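Local coordinates for protein P47 (Clostridium botulinum, PDB 6EKT), which may form part of a progenitor toxin complex that protects botulinum neurotoxin type A2 on its way through the host gut, and is built like tubular lipid-binding proteins, at residues Pro122-Leu127 / Ser179-Ser184. Sequence-based numbering, arbitrary orientation.
Sequences PNIKEL and SLNVTS
Lys125 and Leu180 form a hydrogen-bonded antiparallel pair, each backbone N reaching the other's carbonyl O: Leu180 N to Lys125 O at 2.7 Å, Lys125 N to Leu180 O at 2.9 Å. One more backbone bond follows just beyond strand 178-181, from Val182 N to Asn123 O (2.8 Å), although here the donor sits 42° out of the carbonyl plane. A water lies 3.0 Å from Asn123 O and 3.2 Å from Asn181 OD1, placed to bridge them, though it has more acceptors in reach than protons to give.

Take the Lys125 side chain from its root. CB lies against CB of Leu180, and CG, placed beside the backbone N by chi1 of -47°, comes about equally near Leu180 CD2 and Val182 CG2. The bend at chi2 (-68°) then turns the chain back along its own strand, bringing Lys125 CE to 4.0 Å from Val182 CG2. NZ gives a weak bond to Pro122 O and a hydrogen bond to Asn117 OD1 on strand 108-118. Phe194 touches both Lys125 and Leu180 on this face of the sheet.

On the other face, Ile124 lies alongside Asn181 and points the same way. Ile124 CD1 is modelled only 3.0 Å from Asn181 OD1, with chi2 off a staggered position, so this closeness is doubtful; Ile124 CG2 lies 3.3 Å from Ser179 OG. Asn181 ND2 bonds to Asn409 O, which holds the amide from its other end. At the loop end, the Asn123 amide packs against Thr183 CG2 and Val182 CG1.

Backbone bonds thus join two neighbouring sheet strands, while the lysine covers Leu180 and Val182 with methylenes and links the Pro122 corner to strand 108-118 through its ammonium; Thr183 N stays buried without a partner in the model.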
loop_
_atom_site.group_PDB
_atom_site.type_symbol
_atom_site.label_atom_id
_atom_site.label_comp_id
_atom_site.label_asym_id
_atom_site.label_seq_id
_atom_site.Cartn_x
_atom_site.Cartn_y
_atom_site.Cartn_z
ATOM N N PRO A 122 -12.351 17.546 -10.187
ATOM C CA PRO A 122 -11.901 16.347 -10.918
ATOM C C PRO A 122 -10.848 15.549 -10.151
ATOM O O PRO A 122 -10.644 14.380 -10.447
ATOM C CB PRO A 122 -11.233 16.919 -12.183
ATOM C CG PRO A 122 -11.745 18.302 -12.315
ATOM C CD PRO A 122 -12.063 18.787 -10.930
ATOM N N ASN A 123 -10.182 16.175 -9.179
ATOM C CA ASN A 123 -9.015 15.568 -8.532
ATOM C C ASN A 123 -9.253 14.822 -7.218
ATOM O O ASN A 123 -8.297 14.390 -6.564
ATOM C CB ASN A 123 -7.915 16.611 -8.404
ATOM C CG ASN A 123 -7.373 17.028 -9.757
ATOM O OD1 ASN A 123 -7.246 18.217 -10.046
ATOM N ND2 ASN A 123 -7.075 16.036 -10.609
ATOM N N ILE A 124 -10.525 14.666 -6.852
ATOM C CA ILE A 124 -10.930 13.849 -5.708
ATOM C C ILE A 124 -12.004 12.882 -6.198
ATOM O O ILE A 124 -12.979 13.302 -6.826
ATOM C CB ILE A 124 -11.498 14.692 -4.521
ATOM C CG1 ILE A 124 -10.570 15.865 -4.139
ATOM C CG2 ILE A 124 -11.829 13.812 -3.310
ATOM C CD1 ILE A 124 -9.541 15.599 -3.063
ATOM N N LYS A 125 -11.805 11.592 -5.927
ATOM C CA LYS A 125 -12.868 10.593 -6.088
ATOM C C LYS A 125 -13.311 10.118 -4.699
ATOM O O LYS A 125 -12.548 10.198 -3.732
ATOM C CB LYS A 125 -12.403 9.430 -6.985
ATOM C CG LYS A 125 -11.706 9.851 -8.283
ATOM C CD LYS A 125 -12.646 10.527 -9.269
ATOM C CE LYS A 125 -11.885 11.040 -10.475
ATOM N NZ LYS A 125 -12.738 12.020 -11.221
ATOM N N GLU A 126 -14.556 9.675 -4.575
ATOM C CA GLU A 126 -15.049 9.181 -3.294
ATOM C C GLU A 126 -15.652 7.790 -3.436
ATOM O O GLU A 126 -16.451 7.556 -4.334
ATOM C CB GLU A 126 -16.083 10.142 -2.728
ATOM C CG GLU A 126 -15.495 11.495 -2.355
ATOM C CD GLU A 126 -16.548 12.537 -2.033
ATOM O OE1 GLU A 126 -17.691 12.430 -2.528
ATOM O OE2 GLU A 126 -16.209 13.471 -1.282
ATOM N N LEU A 127 -15.239 6.880 -2.556
ATOM C CA LEU A 127 -15.788 5.532 -2.492
ATOM C C LEU A 127 -17.034 5.613 -1.632
ATOM O O LEU A 127 -16.970 5.985 -0.448
ATOM C CB LEU A 127 -14.754 4.542 -1.921
ATOM C CG LEU A 127 -15.103 3.048 -1.796
ATOM C CD1 LEU A 127 -15.308 2.399 -3.155
ATOM C CD2 LEU A 127 -14.018 2.332 -0.999
ATOM N N SER A 179 -11.817 8.899 0.640
ATOM C CA SER A 179 -11.567 9.878 -0.390
ATOM C C SER A 179 -10.256 9.488 -1.072
ATOM O O SER A 179 -9.326 9.000 -0.420
ATOM C CB SER A 179 -11.497 11.266 0.222
ATOM O OG SER A 179 -10.837 12.156 -0.646
ATOM N N LEU A 180 -10.211 9.684 -2.386
ATOM C CA LEU A 180 -9.044 9.352 -3.202
ATOM C C LEU A 180 -8.538 10.614 -3.876
ATOM O O LEU A 180 -9.304 11.296 -4.560
ATOM C CB LEU A 180 -9.432 8.286 -4.256
ATOM C CG LEU A 180 -8.402 7.784 -5.285
ATOM C CD1 LEU A 180 -8.712 6.355 -5.729
ATOM C CD2 LEU A 180 -8.243 8.706 -6.497
ATOM N N ASN A 181 -7.246 10.917 -3.690
ATOM C CA ASN A 181 -6.616 12.062 -4.340
ATOM C C ASN A 181 -5.970 11.662 -5.664
ATOM O O ASN A 181 -5.041 10.874 -5.669
ATOM C CB ASN A 181 -5.553 12.701 -3.416
ATOM C CG ASN A 181 -6.160 13.359 -2.190
ATOM O OD1 ASN A 181 -7.080 14.156 -2.300
ATOM N ND2 ASN A 181 -5.637 13.037 -1.020
ATOM N N VAL A 182 -6.468 12.217 -6.766
ATOM C CA VAL A 182 -5.906 12.014 -8.103
ATOM C C VAL A 182 -4.527 12.711 -8.212
ATOM O O VAL A 182 -3.615 12.176 -8.819
ATOM C CB VAL A 182 -6.881 12.488 -9.215
ATOM C CG1 VAL A 182 -6.291 12.315 -10.611
ATOM C CG2 VAL A 182 -8.232 11.766 -9.125
ATOM N N THR A 183 -4.405 13.906 -7.626
ATOM C CA THR A 183 -3.137 14.653 -7.541
ATOM C C THR A 183 -2.767 14.784 -6.061
ATOM O O THR A 183 -3.641 14.745 -5.196
ATOM C CB THR A 183 -3.310 16.077 -8.088
ATOM O OG1 THR A 183 -4.448 16.664 -7.447
ATOM C CG2 THR A 183 -3.537 16.058 -9.601
ATOM N N SER A 184 -1.491 14.994 -5.768
ATOM C CA SER A 184 -1.037 15.056 -4.383
ATOM C C SER A 184 0.359 15.628 -4.282
ATOM O O SER A 184 1.001 15.899 -5.295
ATOM C CB SER A 184 -1.036 13.657 -3.762
ATOM O OG SER A 184 0.059 12.895 -4.257
HETATM O O HOH W 1 -6.725 16.234 -4.715
#